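Local coordinates for ribonucleoside-diphosphate reductase (PDB 5IM3), which binds dATP as an allosteric nucleotide and probably catalyses the reduction of ribonucleoside diphosphates to 2'-deoxyribonucleoside diphosphates for DNA synthesis, at residues G664-D667 with A668-Q672; Y808-R811 with D812-R816; I840-D843 with L844-L847. One frame throughout, in Å; residues are numbered along the deposited sequence.

Interaction 1: G664-D667 with A668-Q672; sequences GFQD and ALYLQ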
loop_
_atom_site.group_PDB
_atom_site.type_symbol
_atom_site.label_atom_id
_atom_site.label_comp_id
_atom_site.label_asym_id
_atom_site.label_seq_id
_atom_site.Cartn_x
_atom_site.Cartn_y
_atom_site.Cartn_z
ATOM N N GLY A 664 -26.459 8.840 -34.302
ATOM C CA GLY A 664 -26.713 10.252 -34.105
ATOM C C GLY A 664 -27.636 10.562 -32.950
ATOM O O GLY A 664 -28.219 11.650 -32.912
ATOM N N PHE A 665 -27.780 9.639 -31.996
ATOM C CA PHE A 665 -28.706 9.852 -30.887
ATOM C C PHE A 665 -28.270 11.032 -30.030
ATOM O O PHE A 665 -29.073 11.916 -29.712
ATOM C CB PHE A 665 -28.810 8.583 -30.040
ATOM C CG PHE A 665 -29.829 8.673 -28.940
ATOM C CD1 PHE A 665 -31.160 8.372 -29.184
ATOM C CD2 PHE A 665 -29.459 9.067 -27.665
ATOM C CE1 PHE A 665 -32.099 8.457 -28.176
ATOM C CE2 PHE A 665 -30.396 9.157 -26.653
ATOM C CZ PHE A 665 -31.717 8.848 -26.911
ATOM N N GLN A 666 -26.995 11.061 -29.638
ATOM C CA GLN A 666 -26.500 12.169 -28.828
ATOM C C GLN A 666 -26.669 13.492 -29.562
ATOM O O GLN A 666 -27.089 14.491 -28.969
ATOM C CB GLN A 666 -25.033 11.929 -28.461
ATOM C CG GLN A 666 -24.328 13.110 -27.798
ATOM C CD GLN A 666 -24.812 13.375 -26.385
ATOM O OE1 GLN A 666 -24.167 12.982 -25.414
ATOM N NE2 GLN A 666 -25.948 14.048 -26.263
ATOM N N ASP A 667 -26.360 13.514 -30.861
ATOM C CA ASP A 667 -26.539 14.731 -31.643
ATOM C C ASP A 667 -28.012 15.096 -31.775
ATOM O O ASP A 667 -28.354 16.283 -31.820
ATOM C CB ASP A 667 -25.900 14.562 -33.020
ATOM C CG ASP A 667 -24.384 14.499 -32.956
ATOM O OD1 ASP A 667 -23.832 14.537 -31.836
ATOM O OD2 ASP A 667 -23.744 14.401 -34.025
ATOM N N ALA A 668 -28.897 14.100 -31.832
ATOM C CA ALA A 668 -30.325 14.395 -31.851
ATOM C C ALA A 668 -30.772 15.031 -30.541
ATOM O O ALA A 668 -31.659 15.890 -30.534
ATOM C CB ALA A 668 -31.124 13.123 -32.132
ATOM N N LEU A 669 -30.176 14.612 -29.418
ATOM C CA LEU A 669 -30.466 15.257 -28.140
ATOM C C LEU A 669 -30.047 16.722 -28.159
ATOM O O LEU A 669 -30.785 17.592 -27.682
ATOM C CB LEU A 669 -29.755 14.520 -27.001
ATOM C CG LEU A 669 -30.236 13.119 -26.627
ATOM C CD1 LEU A 669 -29.317 12.520 -25.575
ATOM C CD2 LEU A 669 -31.669 13.137 -26.125
ATOM N N TYR A 670 -28.863 17.014 -28.702
ATOM C CA TYR A 670 -28.412 18.399 -28.801
ATOM C C TYR A 670 -29.441 19.260 -29.520
ATOM O O TYR A 670 -29.774 20.362 -29.069
ATOM C CB TYR A 670 -27.068 18.469 -29.533
ATOM C CG TYR A 670 -25.889 17.857 -28.801
ATOM C CD1 TYR A 670 -25.843 17.813 -27.411
ATOM C CD2 TYR A 670 -24.813 17.334 -29.507
ATOM C CE1 TYR A 670 -24.761 17.260 -26.748
ATOM C CE2 TYR A 670 -23.729 16.777 -28.854
ATOM C CZ TYR A 670 -23.706 16.744 -27.475
ATOM O OH TYR A 670 -22.627 16.194 -26.823
ATOM N N LEU A 671 -29.955 18.773 -30.653
ATOM C CA LEU A 671 -30.893 19.564 -31.442
ATOM C C LEU A 671 -32.179 19.860 -30.688
ATOM O O LEU A 671 -32.872 20.825 -31.023
ATOM C CB LEU A 671 -31.214 18.843 -32.752
ATOM C CG LEU A 671 -30.057 18.719 -33.743
ATOM C CD1 LEU A 671 -30.489 17.944 -34.979
ATOM C CD2 LEU A 671 -29.529 20.095 -34.135
ATOM N N GLN A 672 -32.518 19.051 -29.690
ATOM C CA GLN A 672 -33.661 19.307 -28.830
ATOM C C GLN A 672 -33.259 19.976 -27.521
ATOM O O GLN A 672 -34.130 20.289 -26.704
ATOM C CB GLN A 672 -34.400 17.994 -28.545
ATOM C CG GLN A 672 -34.811 17.237 -29.804
ATOM C CD GLN A 672 -35.389 15.871 -29.502
ATOM O OE1 GLN A 672 -36.573 15.740 -29.199
ATOM N NE2 GLN A 672 -34.551 14.841 -29.583
#
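The amide of Q666 lies flat over one face of the Y670 ring, four residues on along the same helix, with the two planes only 4° apart. NE2 of Q666 is nearest to CE1 of Y670, at 3.5 Å, and the bend at chi2 (71°) brings the amide over the phenol instead of letting the chain run straight out. The polar ends of both residues turn to T788: OE1 of Q666 takes its backbone N-H, and OH of Y670 bonds its OG1, so both polar ends of the pair are held by one residue. D667 approaches the same ring obliquely, OD1 lying 3.7 Å from CE2 of Y670. F665, one residue before Q666, has CG anti to its backbone N (chi1 -175°), which carries CE2 to 3.7 Å from CD1 of L669. Main-chain bonds hold the spacing. G664 is the N-cap and accepts from A668, N to O 2.8 Å; L669 N follows with F665 O at 2.9 Å. The positive phi of G664 marks the turn from strand 659-663 of the barrel domain into helix 665-672. G664 to Y670 are buried, while L671 and Q672 stay partly exposed: F665 and L669 pack on helix 679-707, D667 and L671 on helix 807-815, and the Y670 ring stacks with Y848.

Interaction 2: Y808-R811 with D812-R816; sequences YLVR and DLKAR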
loop_
_atom_site.group_PDB
_atom_site.type_symbol
_atom_site.label_atom_id
_atom_site.label_comp_id
_atom_site.label_asym_id
_atom_site.label_seq_id
_atom_site.Cartn_x
_atom_site.Cartn_y
_atom_site.Cartn_z
ATOM N N TYR A 808 -21.839 21.123 -32.070
ATOM C CA TYR A 808 -23.061 21.579 -31.418
ATOM C C TYR A 808 -22.742 22.470 -30.222
ATOM O O TYR A 808 -23.452 23.449 -29.962
ATOM C CB TYR A 808 -23.905 20.377 -30.990
ATOM C CG TYR A 808 -24.418 19.551 -32.150
ATOM C CD1 TYR A 808 -23.625 18.569 -32.731
ATOM C CD2 TYR A 808 -25.693 19.749 -32.662
ATOM C CE1 TYR A 808 -24.087 17.810 -33.790
ATOM C CE2 TYR A 808 -26.162 18.995 -33.721
ATOM C CZ TYR A 808 -25.355 18.026 -34.281
ATOM O OH TYR A 808 -25.818 17.269 -35.333
ATOM N N LEU A 809 -21.670 22.151 -29.490
ATOM C CA LEU A 809 -21.280 22.969 -28.345
ATOM C C LEU A 809 -20.925 24.383 -28.780
ATOM O O LEU A 809 -21.385 25.365 -28.184
ATOM C CB LEU A 809 -20.101 22.321 -27.617
ATOM C CG LEU A 809 -19.453 23.177 -26.522
ATOM C CD1 LEU A 809 -20.471 23.560 -25.463
ATOM C CD2 LEU A 809 -18.281 22.439 -25.901
ATOM N N VAL A 810 -20.095 24.504 -29.817
ATOM C CA VAL A 810 -19.696 25.826 -30.296
ATOM C C VAL A 810 -20.909 26.601 -30.794
ATOM O O VAL A 810 -21.001 27.819 -30.610
ATOM C CB VAL A 810 -18.607 25.705 -31.383
ATOM C CG1 VAL A 810 -18.952 24.646 -32.406
ATOM C CG2 VAL A 810 -18.402 27.041 -32.086
ATOM N N ARG A 811 -21.859 25.912 -31.427
ATOM C CA ARG A 811 -23.043 26.595 -31.939
ATOM C C ARG A 811 -23.871 27.187 -30.802
ATOM O O ARG A 811 -24.381 28.308 -30.915
ATOM C CB ARG A 811 -23.883 25.628 -32.775
ATOM C CG ARG A 811 -25.022 26.285 -33.538
ATOM C CD ARG A 811 -25.580 25.360 -34.608
ATOM N NE ARG A 811 -26.182 24.150 -34.045
ATOM C CZ ARG A 811 -27.455 24.046 -33.672
ATOM N NH1 ARG A 811 -28.281 25.078 -33.792
ATOM N NH2 ARG A 811 -27.906 22.904 -33.171
ATOM N N ASP A 812 -24.006 26.454 -29.695
ATOM C CA ASP A 812 -24.752 26.975 -28.552
ATOM C C ASP A 812 -23.992 28.102 -27.865
ATOM O O ASP A 812 -24.599 29.077 -27.411
ATOM C CB ASP A 812 -25.054 25.853 -27.557
ATOM C CG ASP A 812 -26.298 25.060 -27.920
ATOM O OD1 ASP A 812 -27.240 25.648 -28.489
ATOM O OD2 ASP A 812 -26.335 23.847 -27.625
ATOM N N LEU A 813 -22.665 27.984 -27.770
ATOM C CA LEU A 813 -21.867 29.039 -27.155
ATOM C C LEU A 813 -21.915 30.330 -27.954
ATOM O O LEU A 813 -21.711 31.407 -27.381
ATOM C CB LEU A 813 -20.415 28.585 -26.993
ATOM C CG LEU A 813 -20.182 27.428 -26.016
ATOM C CD1 LEU A 813 -18.733 26.959 -26.065
ATOM C CD2 LEU A 813 -20.568 27.839 -24.601
ATOM N N LYS A 814 -22.184 30.254 -29.259
ATOM C CA LYS A 814 -22.355 31.470 -30.045
ATOM C C LYS A 814 -23.636 32.193 -29.655
ATOM O O LYS A 814 -23.638 33.414 -29.460
ATOM C CB LYS A 814 -22.366 31.133 -31.534
ATOM C CG LYS A 814 -21.024 30.707 -32.079
ATOM C CD LYS A 814 -21.145 30.371 -33.546
ATOM C CE LYS A 814 -19.794 30.276 -34.212
ATOM N NZ LYS A 814 -19.941 30.218 -35.689
ATOM N N ALA A 815 -24.741 31.452 -29.535
ATOM C CA ALA A 815 -26.007 32.062 -29.144
ATOM C C ALA A 815 -25.875 32.809 -27.823
ATOM O O ALA A 815 -26.402 33.918 -27.673
ATOM C CB ALA A 815 -27.092 30.990 -29.048
ATOM N N ARG A 816 -25.175 32.220 -26.853
ATOM C CA ARG A 816 -24.927 32.884 -25.581
ATOM C C ARG A 816 -23.904 34.009 -25.691
ATOM O O ARG A 816 -23.725 34.754 -24.722
ATOM C CB ARG A 816 -24.441 31.868 -24.545
ATOM C CG ARG A 816 -25.368 30.682 -24.328
ATOM C CD ARG A 816 -26.645 31.086 -23.610
ATOM N NE ARG A 816 -27.350 29.926 -23.074
ATOM C CZ ARG A 816 -28.125 29.122 -23.795
ATOM N NH1 ARG A 816 -28.299 29.348 -25.091
ATOM N NH2 ARG A 816 -28.723 28.085 -23.222
#
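The flat guanidinium of R811 meets CD2 of the Y808 ring at its edge, in plane, in the same turn of helix where D812 N bonds Y808 O across the contact at 3.1 Å. A bend at chi3 (64°), in a chain extended through chi1 and chi2, turns the guanidinium back along the helix. The Y808 ring itself meets Y670, their planes about 40° apart. The carboxylate of D812 is engaged beyond the helix: OD1 accepts from H673 NE2, and OD2 is hydrogen-bonded to OH of Y848. NH1 of R811 is 5.4 Å from OD1 of D812, so the opposite charges do not touch. On the buried side, L809 and L813 are an i to i+4 leucine pair whose CD1 methyls lie 3.9 Å apart; CG of L813 also sits 3.2 Å from L809 O. V810 and K814 run side by side, pointing the same way, with CG2 of V810 4.1 Å from CE of K814, and the extended lysine goes on to a salt bridge with E216. Main-chain evidence for the alpha-helical turn is direct: L813 N bonds L809 O at 2.9 Å and K814 N bonds V810 O at 3.0 Å, whereas the bond from A815 N to R811 O is weak. Within the barrel domain, helix 807-815 follows strand 802-805; D812 and L813 pack on L844 of helix 842-847, while Y808 and R811 press on helix 665-672.

Interaction 3: I840-D843 with L844-L847; sequences IPQD and LKDL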
loop_
_atom_site.group_PDB
_atom_site.type_symbol
_atom_site.label_atom_id
_atom_site.label_comp_id
_atom_site.label_asym_id
_atom_site.label_seq_id
_atom_site.Cartn_x
_atom_site.Cartn_y
_atom_site.Cartn_z
ATOM N N ILE A 840 -20.002 29.367 -18.506
ATOM C CA ILE A 840 -21.040 28.594 -19.193
ATOM C C ILE A 840 -22.207 28.374 -18.233
ATOM O O ILE A 840 -21.991 27.893 -17.110
ATOM C CB ILE A 840 -20.480 27.268 -19.693
ATOM C CG1 ILE A 840 -19.689 27.512 -20.982
ATOM C CG2 ILE A 840 -21.601 26.246 -19.939
ATOM C CD1 ILE A 840 -19.268 26.221 -21.704
ATOM N N PRO A 841 -23.438 28.700 -18.625
ATOM C CA PRO A 841 -24.573 28.497 -17.719
ATOM C C PRO A 841 -24.841 27.019 -17.475
ATOM O O PRO A 841 -24.401 26.142 -18.221
ATOM C CB PRO A 841 -25.743 29.164 -18.452
ATOM C CG PRO A 841 -25.348 29.154 -19.887
ATOM C CD PRO A 841 -23.856 29.304 -19.902
ATOM N N GLN A 842 -25.589 26.755 -16.401
ATOM C CA GLN A 842 -25.761 25.383 -15.937
ATOM C C GLN A 842 -26.534 24.536 -16.939
ATOM O O GLN A 842 -26.327 23.318 -17.002
ATOM C CB GLN A 842 -26.464 25.373 -14.578
ATOM C CG GLN A 842 -26.423 24.024 -13.868
ATOM C CD GLN A 842 -25.011 23.583 -13.523
ATOM O OE1 GLN A 842 -24.160 24.403 -13.179
ATOM N NE2 GLN A 842 -24.757 22.282 -13.620
ATOM N N ASP A 843 -27.423 25.147 -17.727
ATOM C CA ASP A 843 -28.171 24.377 -18.716
ATOM C C ASP A 843 -27.251 23.797 -19.784
ATOM O O ASP A 843 -27.524 22.713 -20.316
ATOM C CB ASP A 843 -29.247 25.246 -19.365
ATOM C CG ASP A 843 -28.664 26.370 -20.195
ATOM O OD1 ASP A 843 -27.736 27.049 -19.707
ATOM O OD2 ASP A 843 -29.130 26.567 -21.338
ATOM N N LEU A 844 -26.163 24.498 -20.114
ATOM C CA LEU A 844 -25.201 23.976 -21.079
ATOM C C LEU A 844 -24.188 23.043 -20.431
ATOM O O LEU A 844 -23.694 22.125 -21.092
ATOM C CB LEU A 844 -24.480 25.127 -21.784
ATOM C CG LEU A 844 -25.065 25.558 -23.132
ATOM C CD1 LEU A 844 -26.578 25.707 -23.058
ATOM C CD2 LEU A 844 -24.425 26.865 -23.597
ATOM N N LYS A 845 -23.858 23.258 -19.156
ATOM C CA LYS A 845 -23.008 22.302 -18.454
ATOM C C LYS A 845 -23.653 20.921 -18.433
ATOM O O LYS A 845 -22.962 19.901 -18.542
ATOM C CB LYS A 845 -22.729 22.784 -17.029
ATOM C CG LYS A 845 -21.747 23.943 -16.927
ATOM C CD LYS A 845 -21.354 24.193 -15.478
ATOM C CE LYS A 845 -20.187 25.153 -15.368
ATOM N NZ LYS A 845 -20.554 26.525 -15.802
ATOM N N ASP A 846 -24.981 20.871 -18.301
ATOM C CA ASP A 846 -25.692 19.598 -18.298
ATOM C C ASP A 846 -25.834 19.034 -19.707
ATOM O O ASP A 846 -25.639 17.832 -19.923
ATOM C CB ASP A 846 -27.072 19.773 -17.659
ATOM C CG ASP A 846 -26.991 20.226 -16.215
ATOM O OD1 ASP A 846 -25.987 19.896 -15.547
ATOM O OD2 ASP A 846 -27.927 20.909 -15.745
ATOM N N LEU A 847 -26.169 19.889 -20.676
ATOM C CA LEU A 847 -26.417 19.414 -22.033
ATOM C C LEU A 847 -25.153 18.866 -22.678
ATOM O O LEU A 847 -25.231 17.947 -23.502
ATOM C CB LEU A 847 -26.994 20.545 -22.884
ATOM C CG LEU A 847 -27.203 20.227 -24.368
ATOM C CD1 LEU A 847 -28.199 19.095 -24.543
ATOM C CD2 LEU A 847 -27.662 21.475 -25.106
#
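From CB outward, the side chain of K845 doubles back along residues that precede it in sequence. CB lies 3.6 Å from the carbonyl oxygen of Q842; CG touches CG2 of I840 at 3.8 Å; CD passes OE1 of Q842 at 3.6 Å, the two side chains crossing at about a right angle. CE approaches O of I840, and the bend at chi4 (68°) then drops NZ onto that same carbonyl. NZ to I840 O is a hydrogen bond modelled at 2.4 Å, too short for its length to be trusted; NZ also bonds the main-chain O of I837. This is the start of helix 842-847 in the barrel domain. P841 occupies the N-cap, and its carbonyl accepts from K845 N at 3.1 Å, with a weak second bond from L844 N. The same CG2 of I840, still in the loop, also meets CB of L844 at 3.6 Å, these two side chains again nearly perpendicular. One residue further along, NE2 of Q842 makes a weak bond to OD1 of D846 at 3.3 Å, the amide and carboxylate planes 60° apart. D843 takes chi1 66°, with CG between the backbone N and the carbonyl carbon, which lays its carboxylate beside CD1 of L844 and lets OD2 form a salt bridge to R816.

How the interactions relate
Along the chain the three contacts come in series; each is local, closing only helical turns, and none nests in or crosses another. Interaction 1 follows strand 659-663, interaction 2 lies well over a hundred residues later, and interaction 3 opens soon after it. In space they converge. The centres of interactions 1 and 2 are about 14 Å apart, and CG of D667 packs on CE1 of Y808 at 3.4 Å. Interactions 2 and 3 are closer, their centres about 11 Å apart, and CD2 of L813 packs on CD1 of I840 at 3.6 Å. Interaction 1 reaches interaction 3 where CE1 of Y670 packs on O of L847. Helices 665-672, 807-815 and 842-847 thus form one packed cluster.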